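Local coordinates for protein GH3 beta-N-acetylglucosaminidase (Paenibacillaceae, PDB 6K5J) that hydrolyses beta-linked N-acetylglucosamine residues as a beta-N-acetylglucosaminidase of glycoside hydrolase family 3, at residues D74-L79 with A335-R340. Residues are numbered along the deposited sequence; the frame is centred on the assembly and turned at random.
Sequences DNVPLL and ALKQRR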
ATOM      1  N   ASP A  74      22.790 -10.214  22.259  1.00 31.04           N
ATOM      2  CA  ASP A  74      22.606  -9.101  23.191  1.00 30.42           C
ATOM      3  C   ASP A  74      22.300  -7.796  22.466  1.00 30.69           C
ATOM      4  O   ASP A  74      22.796  -6.727  22.831  1.00 29.00           O
ATOM      5  CB  ASP A  74      23.815  -8.955  24.117  1.00 34.52           C
ATOM      6  CG  ASP A  74      23.955 -10.140  25.051  1.00 41.77           C
ATOM      7  OD1 ASP A  74      22.940 -10.512  25.689  1.00 49.18           O
ATOM      8  OD2 ASP A  74      25.058 -10.722  25.118  1.00 47.35           O
ATOM      9  N   ASN A  75      21.464  -7.881  21.441  1.00 26.69           N
ATOM     10  CA  ASN A  75      20.978  -6.702  20.746  1.00 27.10           C
ATOM     11  C   ASN A  75      19.521  -6.427  21.103  1.00 23.46           C
ATOM     12  O   ASN A  75      18.786  -7.304  21.557  1.00 26.14           O
ATOM     13  CB  ASN A  75      21.145  -6.867  19.232  1.00 24.59           C
ATOM     14  CG  ASN A  75      22.566  -6.597  18.784  1.00 26.07           C
ATOM     15  OD1 ASN A  75      23.020  -5.455  18.804  1.00 23.91           O
ATOM     16  ND2 ASN A  75      23.277  -7.648  18.390  1.00 27.07           N
ATOM     17  N   VAL A  76      19.117  -5.177  20.899  1.00 25.90           N
ATOM     18  CA  VAL A  76      17.745  -4.757  21.199  1.00 21.56           C
ATOM     19  C   VAL A  76      16.775  -5.561  20.338  1.00 23.64           C
ATOM     20  O   VAL A  76      17.097  -5.865  19.171  1.00 24.68           O
ATOM     21  CB  VAL A  76      17.600  -3.242  20.950  1.00 23.07           C
ATOM     22  CG1 VAL A  76      16.186  -2.769  21.150  1.00 22.62           C
ATOM     23  CG2 VAL A  76      18.552  -2.471  21.865  1.00 26.73           C
ATOM     24  N   PRO A  77      15.607  -5.973  20.851  1.00 22.64           N
ATOM     25  CA  PRO A  77      14.625  -6.656  19.995  1.00 22.64           C
ATOM     26  C   PRO A  77      14.264  -5.812  18.780  1.00 20.33           C
ATOM     27  O   PRO A  77      14.342  -4.583  18.807  1.00 19.22           O
ATOM     28  CB  PRO A  77      13.412  -6.846  20.915  1.00 26.43           C
ATOM     29  CG  PRO A  77      13.984  -6.842  22.296  1.00 29.85           C
ATOM     30  CD  PRO A  77      15.159  -5.894  22.254  1.00 26.58           C
ATOM     31  N   LEU A  78      13.864  -6.491  17.705  1.00 20.26           N
ATOM     32  CA  LEU A  78      13.702  -5.852  16.403  1.00 18.60           C
ATOM     33  C   LEU A  78      12.272  -5.394  16.144  1.00 19.39           C
ATOM     34  O   LEU A  78      11.307  -6.089  16.480  1.00 20.65           O
ATOM     35  CB  LEU A  78      14.097  -6.821  15.289  1.00 22.41           C
ATOM     36  CG  LEU A  78      15.542  -7.308  15.249  1.00 21.03           C
ATOM     37  CD1 LEU A  78      15.621  -8.535  14.359  1.00 19.84           C
ATOM     38  CD2 LEU A  78      16.432  -6.195  14.718  1.00 20.69           C
ATOM     39  N   LEU A  79      12.144  -4.237  15.499  1.00 19.44           N
ATOM     40  CA  LEU A  79      10.944  -3.968  14.719  1.00 19.86           C
ATOM     41  C   LEU A  79      10.988  -4.790  13.432  1.00 21.30           C
ATOM     42  O   LEU A  79      12.026  -4.895  12.776  1.00 18.12           O
ATOM     43  CB  LEU A  79      10.831  -2.472  14.396  1.00 19.74           C
ATOM     44  CG  LEU A  79      10.499  -1.565  15.589  1.00 21.37           C
ATOM     45  CD1 LEU A  79      10.793  -0.097  15.253  1.00 20.23           C
ATOM     46  CD2 LEU A  79       9.039  -1.759  16.009  1.00 20.10           C
ATOM     47  N   ALA A 335      10.938   3.329  22.962  1.00 19.58           N
ATOM     48  CA  ALA A 335       9.609   3.463  23.558  1.00 25.41           C
ATOM     49  C   ALA A 335       8.561   2.728  22.732  1.00 23.57           C
ATOM     50  O   ALA A 335       7.692   2.045  23.286  1.00 21.94           O
ATOM     51  CB  ALA A 335       9.233   4.940  23.704  1.00 25.16           C
ATOM     52  N   LEU A 336       8.639   2.844  21.402  1.00 21.90           N
ATOM     53  CA  LEU A 336       7.733   2.093  20.540  1.00 21.90           C
ATOM     54  C   LEU A 336       7.921   0.587  20.728  1.00 20.87           C
ATOM     55  O   LEU A 336       6.942  -0.168  20.843  1.00 20.52           O
ATOM     56  CB  LEU A 336       7.972   2.492  19.076  1.00 18.89           C
ATOM     57  CG  LEU A 336       7.130   1.710  18.060  1.00 22.02           C
ATOM     58  CD1 LEU A 336       5.659   1.862  18.376  1.00 19.28           C
ATOM     59  CD2 LEU A 336       7.432   2.166  16.631  1.00 19.81           C
ATOM     60  N   LYS A 337       9.172   0.142  20.785  1.00 20.77           N
ATOM     61  CA  LYS A 337       9.459  -1.284  20.910  1.00 21.68           C
ATOM     62  C   LYS A 337       8.929  -1.844  22.226  1.00 26.41           C
ATOM     63  O   LYS A 337       8.428  -2.973  22.272  1.00 22.74           O
ATOM     64  CB  LYS A 337      10.964  -1.521  20.788  1.00 20.70           C
ATOM     65  CG  LYS A 337      11.487  -1.412  19.347  1.00 19.40           C
ATOM     66  CD  LYS A 337      12.997  -1.573  19.290  1.00 20.97           C
ATOM     67  CE  LYS A 337      13.468  -1.696  17.836  1.00 24.15           C
ATOM     68  NZ  LYS A 337      14.885  -2.123  17.718  1.00 22.46           N
ATOM     69  N   GLN A 338       9.044  -1.073  23.310  1.00 24.98           N
ATOM     70  CA  GLN A 338       8.451  -1.497  24.574  1.00 26.69           C
ATOM     71  C   GLN A 338       6.930  -1.532  24.486  1.00 28.54           C
ATOM     72  O   GLN A 338       6.291  -2.456  25.007  1.00 29.80           O
ATOM     73  CB  GLN A 338       8.889  -0.558  25.695  1.00 28.20           C
ATOM     74  CG  GLN A 338       8.293  -0.943  27.040  1.00 32.63           C
ATOM     75  CD  GLN A 338       8.522   0.101  28.108  1.00 46.87           C
ATOM     76  OE1 GLN A 338       9.217   1.096  27.884  1.00 49.05           O
ATOM     77  NE2 GLN A 338       7.935  -0.118  29.285  1.00 52.45           N
ATOM     78  N   ARG A 339       6.339  -0.535  23.822  1.00 26.76           N
ATOM     79  CA  ARG A 339       4.886  -0.376  23.786  1.00 31.65           C
ATOM     80  C   ARG A 339       4.207  -1.502  23.027  1.00 32.86           C
ATOM     81  O   ARG A 339       3.069  -1.872  23.348  1.00 37.29           O
ATOM     82  CB  ARG A 339       4.531   0.959  23.148  1.00 29.77           C
ATOM     83  CG  ARG A 339       3.126   1.420  23.412  1.00 40.20           C
ATOM     84  CD  ARG A 339       3.067   2.922  23.329  1.00 41.15           C
ATOM     85  NE  ARG A 339       3.187   3.348  21.948  1.00 37.02           N
ATOM     86  CZ  ARG A 339       4.105   4.196  21.496  1.00 34.21           C
ATOM     87  NH1 ARG A 339       5.005   4.735  22.316  1.00 38.26           N
ATOM     88  NH2 ARG A 339       4.124   4.504  20.214  1.00 27.30           N
ATOM     89  N   ARG A 340       4.870  -2.046  22.016  1.00 29.99           N
ATOM     90  CA  ARG A 340       4.318  -3.138  21.239  1.00 32.39           C
ATOM     91  C   ARG A 340       4.820  -4.486  21.725  1.00 33.14           C
ATOM     92  O   ARG A 340       4.603  -5.495  21.045  1.00 34.06           O
ATOM     93  CB  ARG A 340       4.634  -2.939  19.751  1.00 32.35           C
ATOM     94  CG  ARG A 340       3.879  -1.757  19.119  1.00 27.27           C
ATOM     95  CD  ARG A 340       2.365  -1.823  19.384  1.00 27.52           C
ATOM     96  NE  ARG A 340       1.742  -0.512  19.243  1.00 28.54           N
ATOM     97  CZ  ARG A 340       0.680  -0.107  19.928  1.00 31.39           C
ATOM     98  NH1 ARG A 340       0.108  -0.914  20.810  1.00 36.86           N
ATOM     99  NH2 ARG A 340       0.197   1.112  19.743  1.00 30.50           N
TER
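At the N-terminal end of strand 79-81, in the TIM-barrel-type domain of this family 3 enzyme, the loop leading into the strand meets the last turn of helix 323-339, and Lys337 joins the two through Val76, Pro77 and Leu79. The contact illustrates how a buried lysine can serve both as an apolar arm and as a polar anchor. With CG beside its own backbone N (chi1 -75°) and the chain extended from there on, Lys337 reaches straight from the helix to the loop. Its NZ donates a hydrogen bond of 2.7 Å to Pro77 O, in the loop just before strand 79-81. NZ lies on a C=O...N angle of 154°, tilted 15° out of the carbonyl plane. NZ also bonds to Gln19 OE1 and Gly44 O, so three oxygens hold the buried ammonium group, an arrangement that would favour its charged form.

Val76 and Leu79 pack against the lysine methylenes from opposite sides of the chain. Leu79 crosses the lysine chain obliquely, its CG 3.7 Å from Lys337 CE and 3.9 Å from Lys337 CG. Val76 meets the chain at about a right angle, and its CG1 stands 3.9 Å from Lys337 CD. Farther along, Leu79 CD1 approaches Leu336 CD2 at 4.3 Å, extending the apolar seam to Leu336, the residue before Lys337 in the helix.

Around this seam, Val76 also touches Gln19 of helix 13-19, and Pro77 rests on Gln67 of helix 56-72. Leu79 pairs through its backbone with Gly44 and Ile46, where strand 79-81 runs parallel to strand 45-47; the lysine thus ties helix 323-339 to the entrances of both strands.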